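PDB 5A99: polyhedrin from Operophtera brumata cypovirus 19, which forms the crystalline lattice of viral polyhedra, the microcrystalline occlusion bodies that probably shelter cypovirus particles outside the insect host. Local coordinates for residues Q65-E76 against S215-D223. Sequence-based numbering, arbitrary orientation.
Sequences QLVLPNYRINDE and SPDLYAHYD
With CG roughly anti to its carbonyl carbon (chi1 -90°), Tyr-219 carries its ring into the loop 65-76, whereas His-221, two residues on, has CG anti to the backbone N (chi1 -172°) and turns one face of its imidazole to Leu-68. Both belong to strand 218-222, one of the two edge strands within this chain of the six-stranded antiparallel sheet, and the loop, an Asx turn at its heart, covers the face from which they project. Arg-72 CB sits over one face of the Tyr-219 ring, displaced toward the rim, in a CH-pi contact 4.0 Å from the centroid. Tyr-219 OH lies 2.9 Å from Gln-65 O, which is at the ring edge, in plane, although the proton has a second acceptor within reach. Between the two aromatic residues wedges Ile-73, its CG1 against Tyr-219 CB and its CG2 at 3.8 Å from His-221 CB. The turn holding Ile-73 in place is built on Asn-70 OD1, which accepts from the backbone N of Arg-72 and, from above the carbonyl plane, that of Ile-73. Beyond the tyrosine, Arg-72 NH2 donates to a water that in turn donates to Asp-217 O; the same NH2 forms a salt bridge with Asp-64 of a neighbouring subunit. His-221 ND1 hydrogen-bonds to Leu-46 O of strand 46-53, and Leu-68 CD1 stands almost exactly over the imidazole centre, 3.4 Å from the centroid and 3° off the ring normal.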
# COMPACT_ATOMS: atom_id res chain seq x y z
N GLN A 65 3.16 12.59 -2.99
CA GLN A 65 4.00 11.50 -3.43
C GLN A 65 4.53 11.76 -4.84
O GLN A 65 5.32 10.97 -5.35
CB GLN A 65 3.23 10.18 -3.36
CG GLN A 65 2.71 9.92 -1.95
CD GLN A 65 1.69 8.80 -1.91
OE1 GLN A 65 0.86 8.67 -2.80
NE2 GLN A 65 1.75 7.99 -0.87
N LEU A 66 4.10 12.87 -5.44
CA LEU A 66 4.51 13.24 -6.81
C LEU A 66 5.45 14.45 -6.84
O LEU A 66 6.30 14.57 -7.72
CB LEU A 66 3.27 13.55 -7.66
CG LEU A 66 2.28 12.39 -7.87
CD1 LEU A 66 0.97 12.88 -8.48
CD2 LEU A 66 2.90 11.32 -8.72
N VAL A 67 5.30 15.36 -5.89
CA VAL A 67 6.16 16.53 -5.83
C VAL A 67 7.57 16.09 -5.46
O VAL A 67 7.79 14.95 -5.04
CB VAL A 67 5.65 17.54 -4.80
CG1 VAL A 67 4.28 18.05 -5.19
CG2 VAL A 67 5.63 16.93 -3.40
N LEU A 68 8.54 16.98 -5.64
CA LEU A 68 9.87 16.77 -5.08
C LEU A 68 10.37 18.08 -4.46
O LEU A 68 10.44 19.10 -5.13
CB LEU A 68 10.85 16.28 -6.16
CG LEU A 68 12.17 15.68 -5.66
CD1 LEU A 68 12.84 14.86 -6.78
CD2 LEU A 68 13.11 16.75 -5.15
N PRO A 69 10.79 18.04 -3.19
CA PRO A 69 11.05 16.83 -2.41
C PRO A 69 9.80 16.18 -1.83
O PRO A 69 8.73 16.81 -1.69
CB PRO A 69 11.94 17.35 -1.28
CG PRO A 69 11.48 18.76 -1.07
CD PRO A 69 11.10 19.27 -2.43
N ASN A 70 9.94 14.91 -1.49
CA ASN A 70 8.91 14.18 -0.78
C ASN A 70 9.56 13.21 0.21
O ASN A 70 10.79 13.12 0.29
CB ASN A 70 7.98 13.44 -1.76
CG ASN A 70 8.70 12.42 -2.60
OD1 ASN A 70 9.02 11.31 -2.14
ND2 ASN A 70 8.94 12.76 -3.86
N TYR A 71 8.74 12.47 0.96
CA TYR A 71 9.28 11.62 2.02
C TYR A 71 10.04 10.38 1.48
O TYR A 71 10.82 9.77 2.20
CB TYR A 71 8.19 11.26 3.05
CG TYR A 71 7.01 10.47 2.51
CD1 TYR A 71 5.92 11.12 1.93
CD2 TYR A 71 6.99 9.09 2.58
CE1 TYR A 71 4.86 10.40 1.44
CE2 TYR A 71 5.93 8.36 2.09
CZ TYR A 71 4.85 9.02 1.53
OH TYR A 71 3.78 8.29 1.04
N ARG A 72 9.83 10.05 0.21
CA ARG A 72 10.59 8.98 -0.44
C ARG A 72 11.88 9.53 -1.05
O ARG A 72 12.94 8.90 -0.96
CB ARG A 72 9.75 8.30 -1.53
CG ARG A 72 8.41 7.77 -1.06
CD ARG A 72 8.57 6.77 0.10
NE ARG A 72 9.41 5.64 -0.26
CZ ARG A 72 8.97 4.54 -0.88
NH1 ARG A 72 7.68 4.42 -1.20
NH2 ARG A 72 9.82 3.56 -1.17
N ILE A 73 11.79 10.71 -1.67
CA ILE A 73 12.96 11.44 -2.18
C ILE A 73 13.01 12.83 -1.55
O ILE A 73 12.44 13.80 -2.07
CB ILE A 73 12.93 11.60 -3.72
CG1 ILE A 73 12.79 10.23 -4.40
CG2 ILE A 73 14.18 12.32 -4.23
CD1 ILE A 73 14.03 9.35 -4.29
N ASN A 74 13.69 12.91 -0.42
CA ASN A 74 13.77 14.14 0.37
C ASN A 74 15.17 14.75 0.26
O ASN A 74 15.89 14.87 1.25
CB ASN A 74 13.44 13.80 1.83
CG ASN A 74 12.97 14.99 2.62
OD1 ASN A 74 12.43 15.95 2.06
ND2 ASN A 74 13.17 14.95 3.93
N ASP A 75 15.56 15.13 -0.96
CA ASP A 75 16.92 15.59 -1.21
C ASP A 75 17.00 17.07 -1.61
O ASP A 75 18.05 17.55 -2.02
CB ASP A 75 17.62 14.71 -2.26
CG ASP A 75 16.83 14.58 -3.55
OD1 ASP A 75 16.05 15.50 -3.88
OD2 ASP A 75 17.01 13.55 -4.25
N GLU A 76 15.88 17.78 -1.50
CA GLU A 76 15.87 19.23 -1.66
C GLU A 76 15.07 19.86 -0.50
O GLU A 76 14.34 19.17 0.23
CB GLU A 76 15.25 19.62 -3.00
CG GLU A 76 15.91 18.98 -4.25
CD GLU A 76 17.19 19.69 -4.70
OE1 GLU A 76 17.61 20.65 -4.03
OE2 GLU A 76 17.77 19.29 -5.73
N SER A 215 6.75 -6.44 -5.99
CA SER A 215 7.91 -5.56 -6.01
C SER A 215 7.50 -4.21 -5.48
O SER A 215 6.40 -3.74 -5.78
CB SER A 215 8.42 -5.38 -7.44
OG SER A 215 8.87 -6.60 -7.98
N PRO A 216 8.39 -3.56 -4.71
CA PRO A 216 8.00 -2.22 -4.26
C PRO A 216 8.12 -1.25 -5.43
O PRO A 216 8.85 -1.55 -6.37
CB PRO A 216 9.02 -1.91 -3.18
CG PRO A 216 10.24 -2.62 -3.61
CD PRO A 216 9.76 -3.90 -4.30
N ASP A 217 7.40 -0.13 -5.38
CA ASP A 217 7.60 0.90 -6.38
C ASP A 217 9.00 1.45 -6.18
O ASP A 217 9.44 1.67 -5.05
CB ASP A 217 6.57 2.02 -6.27
CG ASP A 217 5.18 1.60 -6.70
OD1 ASP A 217 5.03 0.54 -7.36
OD2 ASP A 217 4.22 2.34 -6.41
N LEU A 218 9.71 1.67 -7.28
CA LEU A 218 11.03 2.27 -7.20
C LEU A 218 10.93 3.76 -7.45
O LEU A 218 10.30 4.18 -8.41
CB LEU A 218 11.97 1.64 -8.22
CG LEU A 218 13.41 2.18 -8.25
CD1 LEU A 218 14.41 1.09 -8.61
CD2 LEU A 218 13.51 3.32 -9.22
N TYR A 219 11.53 4.55 -6.56
CA TYR A 219 11.65 6.00 -6.73
C TYR A 219 13.09 6.36 -7.04
O TYR A 219 14.01 5.90 -6.36
CB TYR A 219 11.23 6.71 -5.44
CG TYR A 219 9.77 7.07 -5.31
CD1 TYR A 219 8.80 6.10 -5.09
CD2 TYR A 219 9.36 8.40 -5.37
CE1 TYR A 219 7.45 6.44 -4.96
CE2 TYR A 219 8.02 8.75 -5.24
CZ TYR A 219 7.07 7.77 -5.04
OH TYR A 219 5.74 8.13 -4.91
N ALA A 220 13.30 7.19 -8.06
CA ALA A 220 14.64 7.63 -8.45
C ALA A 220 14.64 9.09 -8.83
O ALA A 220 13.66 9.60 -9.37
CB ALA A 220 15.17 6.80 -9.61
N HIS A 221 15.76 9.76 -8.56
CA HIS A 221 15.94 11.17 -8.88
C HIS A 221 17.19 11.35 -9.74
O HIS A 221 18.29 10.94 -9.35
CB HIS A 221 16.05 11.97 -7.57
CG HIS A 221 16.05 13.46 -7.75
ND1 HIS A 221 15.68 14.07 -8.93
CD2 HIS A 221 16.37 14.46 -6.89
CE1 HIS A 221 15.78 15.38 -8.79
NE2 HIS A 221 16.19 15.64 -7.57
N TYR A 222 17.01 11.92 -10.93
CA TYR A 222 18.12 12.12 -11.87
C TYR A 222 18.32 13.59 -12.21
O TYR A 222 17.35 14.36 -12.36
CB TYR A 222 17.91 11.28 -13.15
CG TYR A 222 18.27 9.83 -12.96
CD1 TYR A 222 19.60 9.42 -12.97
CD2 TYR A 222 17.29 8.88 -12.70
CE1 TYR A 222 19.95 8.09 -12.75
CE2 TYR A 222 17.63 7.53 -12.48
CZ TYR A 222 18.96 7.15 -12.51
OH TYR A 222 19.31 5.83 -12.31
N ASP A 223 19.59 13.98 -12.32
CA ASP A 223 20.01 15.36 -12.62
C ASP A 223 19.17 15.99 -13.75
O ASP A 223 18.65 17.11 -13.60
CB ASP A 223 21.49 15.36 -13.03
CG ASP A 223 22.43 15.02 -11.88
OD1 ASP A 223 21.95 14.62 -10.79
OD2 ASP A 223 23.66 15.15 -12.07
O HOH W 1 8.22 1.80 -2.71